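Local atomic coordinates of ferritin like protein (Caulobacter vibrioides, PDB entry 3HL1), a protein that is of unknown detailed function but belongs to the ferritin-like family of helical proteins and probably binds metal. Residues G154-Q157 with L158-H161; D136-T139 with D140-S143; F147-A150 with L151-G154. All coordinates share one frame; numbering follows the deposited sequence.

The three contacts follow one run of chain, in the order contact 2, contact 3, contact 1. Contact 2 lies in the loop between helix 112-121 and helix 144-157; contact 3 occupies the body of helix 144-157, and contact 1 its C-terminal end. Contacts 3 and 1 share Gly-154, with centres about 11 Å apart. The centres of contacts 2 and 3 are about 10 Å apart, and the two touch where the ring of Tyr-141 packs on Phe-147 and Ala-150. Contacts 1 and 2, about 18 Å between centres, do not meet. Together they trace how one helix of this ferritin-like chain of helices and long loops, without strands, is entered, packed against helices 8-35 and 188-207, and left.

Contact 1: G154-Q157 with L158-H161; sequences GMEQ and LRGH
Arg-159 folds back onto Glu-156 at the C-terminal end of helix 144-157, where Leu-158 is the first residue to leave helical geometry, with a short 3-10 segment following. The main polar grip is on the Glu-156 carbonyl: Arg-159 NH1 donates to Glu-156 O at 2.7 Å, a fairly straight bond that reaches the oxygen from above the carbonyl plane, while the oxygen lies close to the guanidinium plane. Arg-159 N adds a weak bond to the same oxygen. CG of Arg-159 sits between its own N and carbonyl carbon (chi1 66°), which carries the extended chain past this carbonyl, with CG 3.2 Å from Glu-156 O.

A salt bridge adds to this, Glu-156 OE1 to Arg-159 NH1 at 3.2 Å, with the two side chains alongside one another and their flat ends nearly perpendicular (82°). Arg-159 NE has a second partner in Asp-189 of helix 188-207.

Among the backbone bonds, Leu-158 N reaches Gly-154 O at 2.9 Å. The leucine side chain continues past that oxygen and packs on Leu-11 and Trp-6. A water joins the turn, donating to Gln-157 O at 2.8 Å and accepting from Gly-160 N at 3.0 Å.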
loop_
_atom_site.group_PDB
_atom_site.type_symbol
_atom_site.label_atom_id
_atom_site.label_comp_id
_atom_site.label_asym_id
_atom_site.label_seq_id
_atom_site.Cartn_x
_atom_site.Cartn_y
_atom_site.Cartn_z
ATOM N N GLY A 154 12.225 12.038 11.448
ATOM C CA GLY A 154 11.853 13.334 10.884
ATOM C C GLY A 154 10.668 13.954 11.590
ATOM O O GLY A 154 10.670 15.152 11.872
HETATM N N MSE A 155 9.650 13.134 11.840
HETATM C CA MSE A 155 8.425 13.543 12.505
HETATM C C MSE A 155 8.703 14.126 13.900
HETATM O O MSE A 155 8.119 15.134 14.301
HETATM C CB MSE A 155 7.483 12.337 12.631
HETATM C CG MSE A 155 6.758 12.007 11.356
HETATM SE SE MSE A 155 5.842 10.267 11.500
HETATM C CE MSE A 155 4.574 10.657 12.914
ATOM N N GLU A 156 9.595 13.494 14.630
ATOM C CA GLU A 156 9.951 13.996 15.939
ATOM C C GLU A 156 10.669 15.320 15.883
ATOM O O GLU A 156 10.365 16.239 16.633
ATOM C CB GLU A 156 10.845 13.000 16.656
ATOM C CG GLU A 156 10.824 13.192 18.154
ATOM C CD GLU A 156 12.148 13.437 18.713
ATOM O OE1 GLU A 156 12.734 14.477 18.337
ATOM O OE2 GLU A 156 12.593 12.605 19.545
ATOM N N GLN A 157 11.659 15.422 15.013
ATOM C CA GLN A 157 12.442 16.633 14.899
ATOM C C GLN A 157 11.619 17.797 14.455
ATOM O O GLN A 157 11.873 18.932 14.889
ATOM C CB GLN A 157 13.577 16.461 13.895
ATOM C CG GLN A 157 14.648 15.452 14.348
ATOM C CD GLN A 157 15.783 15.293 13.355
ATOM O OE1 GLN A 157 15.946 16.101 12.450
ATOM N NE2 GLN A 157 16.588 14.262 13.537
ATOM N N LEU A 158 10.634 17.528 13.584
ATOM C CA LEU A 158 9.808 18.573 13.017
ATOM C C LEU A 158 8.393 18.684 13.622
ATOM O O LEU A 158 7.503 19.281 13.021
ATOM C CB LEU A 158 9.747 18.367 11.488
ATOM C CG LEU A 158 11.098 18.546 10.765
ATOM C CD1 LEU A 158 11.143 17.870 9.431
ATOM C CD2 LEU A 158 11.537 20.007 10.621
ATOM N N ARG A 159 8.205 18.140 14.820
ATOM C CA ARG A 159 6.919 18.177 15.521
ATOM C C ARG A 159 6.335 19.577 15.820
ATOM O O ARG A 159 5.127 19.716 16.003
ATOM C CB ARG A 159 7.007 17.399 16.806
ATOM C CG ARG A 159 7.964 18.018 17.862
ATOM C CD ARG A 159 8.206 16.978 18.948
ATOM N NE ARG A 159 8.989 17.518 20.040
ATOM C CZ ARG A 159 10.316 17.573 20.092
ATOM N NH1 ARG A 159 11.091 17.115 19.127
ATOM N NH2 ARG A 159 10.889 18.103 21.158
ATOM N N GLY A 160 7.173 20.610 15.795
ATOM C CA GLY A 160 6.684 21.967 15.879
ATOM C C GLY A 160 5.734 22.379 14.798
ATOM O O GLY A 160 4.963 23.315 14.982
ATOM N N HIS A 161 5.774 21.686 13.658
ATOM C CA HIS A 161 4.883 21.944 12.554
ATOM C C HIS A 161 3.523 21.285 12.685
ATOM O O HIS A 161 2.642 21.556 11.858
ATOM C CB HIS A 161 5.533 21.474 11.260
ATOM C CG HIS A 161 6.631 22.362 10.800
ATOM N ND1 HIS A 161 7.954 22.083 11.055
ATOM C CD2 HIS A 161 6.608 23.540 10.119
ATOM C CE1 HIS A 161 8.705 23.040 10.534
ATOM N NE2 HIS A 161 7.916 23.947 9.983
HETATM O O HOH W 1 10.103 20.944 15.551
#

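Contact 2: D136-T139 with D140-S143; sequences DDVT and DYGS
Val-138 sets its CG1 methyl over one face of the Tyr-141 ring in a CH-pi contact, 3.9 Å from the ring centroid, within the irregular loop that leads from helix 112-121 to the N-cap of helix 144-157. Within this continuous stretch the contact is chiefly side-chain packing.

Asp-140 comes first. Its carbonyl O is close to the valine, 3.2 Å from Val-138 CG1, whereas its carboxylate turns back beside the preceding peptide and its side chain packs on Asp-88 of another loop.

Tyr-141 carries most of the contact. With CG beside its own N (chi1 -59°), the buried ring swings back along the chain so that one face meets Val-138, and the two side chains cross at a slant. CG1 of the valine stands 3.6 Å above the ring plane, displaced toward the rim, and approaches CE2 of Tyr-141 to 3.7 Å. That methyl is anti to the valine N (chi1 178°), which directs it over the aromatic face. His-14 NE2, from helix 8-35, is hydrogen-bonded to Val-138 O and weakly to Tyr-141 OH. His-86 further ties down the loop through Thr-139 O and the Tyr-141 backbone.

Gly-142 follows, its N bonded to the Glu-146 carboxylate. Ser-143 then takes the N-cap position and completes the passage into the helix. Its side chain turns forward to the first turn, where OG is hydrogen-bonded to the backbone N of Glu-146.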
loop_
_atom_site.group_PDB
_atom_site.type_symbol
_atom_site.label_atom_id
_atom_site.label_comp_id
_atom_site.label_asym_id
_atom_site.label_seq_id
_atom_site.Cartn_x
_atom_site.Cartn_y
_atom_site.Cartn_z
ATOM N N ASP A 136 17.958 12.028 5.949
ATOM C CA ASP A 136 16.749 12.506 5.264
ATOM C C ASP A 136 16.852 12.462 3.734
ATOM O O ASP A 136 15.849 12.696 3.046
ATOM C CB ASP A 136 16.321 13.901 5.776
ATOM C CG ASP A 136 17.191 15.060 5.253
ATOM O OD1 ASP A 136 18.230 14.870 4.584
ATOM O OD2 ASP A 136 16.804 16.204 5.552
ATOM N N ASP A 137 18.024 12.111 3.208
ATOM C CA ASP A 137 18.203 11.951 1.753
ATOM C C ASP A 137 18.121 10.516 1.242
ATOM O O ASP A 137 18.295 10.281 0.055
ATOM C CB ASP A 137 19.487 12.636 1.258
ATOM C CG ASP A 137 20.767 12.131 1.942
ATOM O OD1 ASP A 137 20.735 11.189 2.769
ATOM O OD2 ASP A 137 21.833 12.722 1.641
ATOM N N VAL A 138 17.848 9.572 2.141
ATOM C CA VAL A 138 17.636 8.179 1.775
ATOM C C VAL A 138 16.268 8.025 1.130
ATOM O O VAL A 138 15.281 8.519 1.653
ATOM C CB VAL A 138 17.687 7.264 3.015
ATOM C CG1 VAL A 138 17.419 5.830 2.646
ATOM C CG2 VAL A 138 19.043 7.403 3.677
ATOM N N THR A 139 16.241 7.339 0.008
ATOM C CA THR A 139 15.020 7.077 -0.720
ATOM C C THR A 139 14.630 5.583 -0.730
ATOM O O THR A 139 13.460 5.279 -0.933
ATOM C CB THR A 139 15.077 7.606 -2.202
ATOM O OG1 THR A 139 13.881 7.188 -2.889
ATOM C CG2 THR A 139 16.273 7.065 -2.933
ATOM N N ASP A 140 15.603 4.686 -0.555
ATOM C CA ASP A 140 15.387 3.259 -0.562
ATOM C C ASP A 140 15.742 2.645 0.777
ATOM O O ASP A 140 16.780 2.947 1.403
ATOM C CB ASP A 140 16.203 2.572 -1.648
ATOM C CG ASP A 140 15.700 2.861 -3.060
ATOM O OD1 ASP A 140 14.498 2.919 -3.272
ATOM O OD2 ASP A 140 16.532 2.929 -3.995
ATOM N N TYR A 141 14.878 1.741 1.210
ATOM C CA TYR A 141 15.049 1.076 2.481
ATOM C C TYR A 141 14.954 -0.452 2.295
ATOM O O TYR A 141 14.476 -0.941 1.283
ATOM C CB TYR A 141 13.962 1.610 3.457
ATOM C CG TYR A 141 13.990 3.104 3.718
ATOM C CD1 TYR A 141 13.279 4.012 2.918
ATOM C CD2 TYR A 141 14.725 3.615 4.764
ATOM C CE1 TYR A 141 13.338 5.356 3.158
ATOM C CE2 TYR A 141 14.766 4.965 5.029
ATOM C CZ TYR A 141 14.076 5.837 4.223
ATOM O OH TYR A 141 14.174 7.183 4.529
ATOM N N GLY A 142 15.392 -1.207 3.302
ATOM C CA GLY A 142 15.360 -2.665 3.222
ATOM C C GLY A 142 14.029 -3.310 3.542
ATOM O O GLY A 142 13.839 -4.489 3.313
ATOM N N SER A 143 13.109 -2.516 4.096
ATOM C CA SER A 143 11.782 -2.984 4.520
ATOM C C SER A 143 10.873 -1.771 4.731
ATOM O O SER A 143 11.362 -0.669 4.888
ATOM C CB SER A 143 11.872 -3.720 5.867
ATOM O OG SER A 143 12.422 -2.888 6.910
#

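Contact 3: F147-A150 with L151-G154; sequences FYDA and LRVG
Tyr-148 and Leu-151 run side by side and point the same way, with Leu-151 CD2 3.9 Å from Tyr-148 CD1 and meeting the ring obliquely. CG of the leucine is turned anti to its own N (chi1 -161°), which brings this methyl alongside the tyrosine. Leu-151 also packs on Leu-11, His-14 and Phe-15 of helix 8-35, and the phenol end of Tyr-148 is hydrogen-bonded to Glu-22 of that helix.

Asp-149 and Arg-152 instead lie aslant, their carboxylate and guanidinium planes 52° apart. They form an i to i+3 salt bridge on helix 144-157, one of the helices packed together in this ferritin-like chain: Asp-149 OD1 approaches the guanidinium at its edge, near the plane, 3.0 Å from Arg-152 NH1. The arginine chain runs extended from CG to NE, with CG passing 3.4 Å from Tyr-148 O, and its NH2 is held more strongly, by a salt bridge to Asp-200 of helix 188-207. Asp-149 OD2 lies close to Glu-125 OE2.

The backbone is mostly i to i+4 bonded. Leu-151 N meets Phe-147 O at 3.0 Å, and Arg-152 N meets Tyr-148 O at 3.0 Å. Gly-154 N bonds to Ala-150 O at 3.3 Å, while Val-153 N makes two weak bonds, one to Asp-149 O and an i to i+3 one to Ala-150 O.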
loop_
_atom_site.group_PDB
_atom_site.type_symbol
_atom_site.label_atom_id
_atom_site.label_comp_id
_atom_site.label_asym_id
_atom_site.label_seq_id
_atom_site.Cartn_x
_atom_site.Cartn_y
_atom_site.Cartn_z
ATOM N N PHE A 147 11.571 2.070 6.590
ATOM C CA PHE A 147 11.030 3.341 6.050
ATOM C C PHE A 147 10.290 4.089 7.187
ATOM O O PHE A 147 10.544 5.281 7.439
ATOM C CB PHE A 147 10.066 3.042 4.896
ATOM C CG PHE A 147 9.702 4.277 4.028
ATOM C CD1 PHE A 147 9.449 5.513 4.586
ATOM C CD2 PHE A 147 9.622 4.162 2.665
ATOM C CE1 PHE A 147 9.153 6.614 3.795
ATOM C CE2 PHE A 147 9.325 5.268 1.877
ATOM C CZ PHE A 147 9.111 6.491 2.458
ATOM N N TYR A 148 9.364 3.415 7.874
ATOM C CA TYR A 148 8.652 4.050 8.979
ATOM C C TYR A 148 9.508 4.435 10.170
ATOM O O TYR A 148 9.200 5.437 10.814
ATOM C CB TYR A 148 7.399 3.277 9.395
ATOM C CG TYR A 148 6.298 3.433 8.374
ATOM C CD1 TYR A 148 5.669 4.673 8.182
ATOM C CD2 TYR A 148 5.900 2.386 7.565
ATOM C CE1 TYR A 148 4.671 4.830 7.228
ATOM C CE2 TYR A 148 4.877 2.545 6.612
ATOM C CZ TYR A 148 4.285 3.783 6.454
ATOM O OH TYR A 148 3.322 3.968 5.521
ATOM N N ASP A 149 10.563 3.669 10.473
ATOM C CA ASP A 149 11.539 4.099 11.452
ATOM C C ASP A 149 12.178 5.464 11.163
ATOM O O ASP A 149 12.349 6.297 12.082
ATOM C CB ASP A 149 12.699 3.107 11.488
ATOM C CG ASP A 149 12.443 1.915 12.359
ATOM O OD1 ASP A 149 11.400 1.817 13.031
ATOM O OD2 ASP A 149 13.351 1.073 12.375
ATOM N N ALA A 150 12.644 5.632 9.921
ATOM C CA ALA A 150 13.205 6.913 9.441
ATOM C C ALA A 150 12.145 8.002 9.544
ATOM O O ALA A 150 12.397 9.109 10.037
ATOM C CB ALA A 150 13.682 6.776 8.016
ATOM N N LEU A 151 10.943 7.710 9.074
ATOM C CA LEU A 151 9.870 8.703 9.154
ATOM C C LEU A 151 9.613 9.212 10.597
ATOM O O LEU A 151 9.496 10.386 10.835
ATOM C CB LEU A 151 8.601 8.124 8.560
ATOM C CG LEU A 151 7.575 9.181 8.170
ATOM C CD1 LEU A 151 7.979 9.915 6.891
ATOM C CD2 LEU A 151 6.164 8.524 8.034
ATOM N N ARG A 152 9.578 8.317 11.575
ATOM C CA ARG A 152 9.463 8.739 12.998
ATOM C C ARG A 152 10.547 9.745 13.459
ATOM O O ARG A 152 10.267 10.665 14.221
ATOM C CB ARG A 152 9.556 7.536 13.938
ATOM C CG ARG A 152 8.411 6.599 13.877
ATOM C CD ARG A 152 8.626 5.503 14.949
ATOM N NE ARG A 152 7.552 4.519 14.904
ATOM C CZ ARG A 152 7.641 3.324 14.330
ATOM N NH1 ARG A 152 8.738 2.943 13.692
ATOM N NH2 ARG A 152 6.600 2.509 14.356
ATOM N N VAL A 153 11.754 9.616 12.948
ATOM C CA VAL A 153 12.838 10.547 13.282
ATOM C C VAL A 153 12.574 11.939 12.735
ATOM O O VAL A 153 12.660 12.931 13.487
ATOM C CB VAL A 153 14.242 9.999 12.841
ATOM C CG1 VAL A 153 15.372 11.042 13.043
ATOM C CG2 VAL A 153 14.549 8.735 13.619
ATOM N N GLY A 154 12.225 12.038 11.448
ATOM C CA GLY A 154 11.853 13.334 10.884
ATOM C C GLY A 154 10.668 13.954 11.590
ATOM O O GLY A 154 10.670 15.152 11.872
#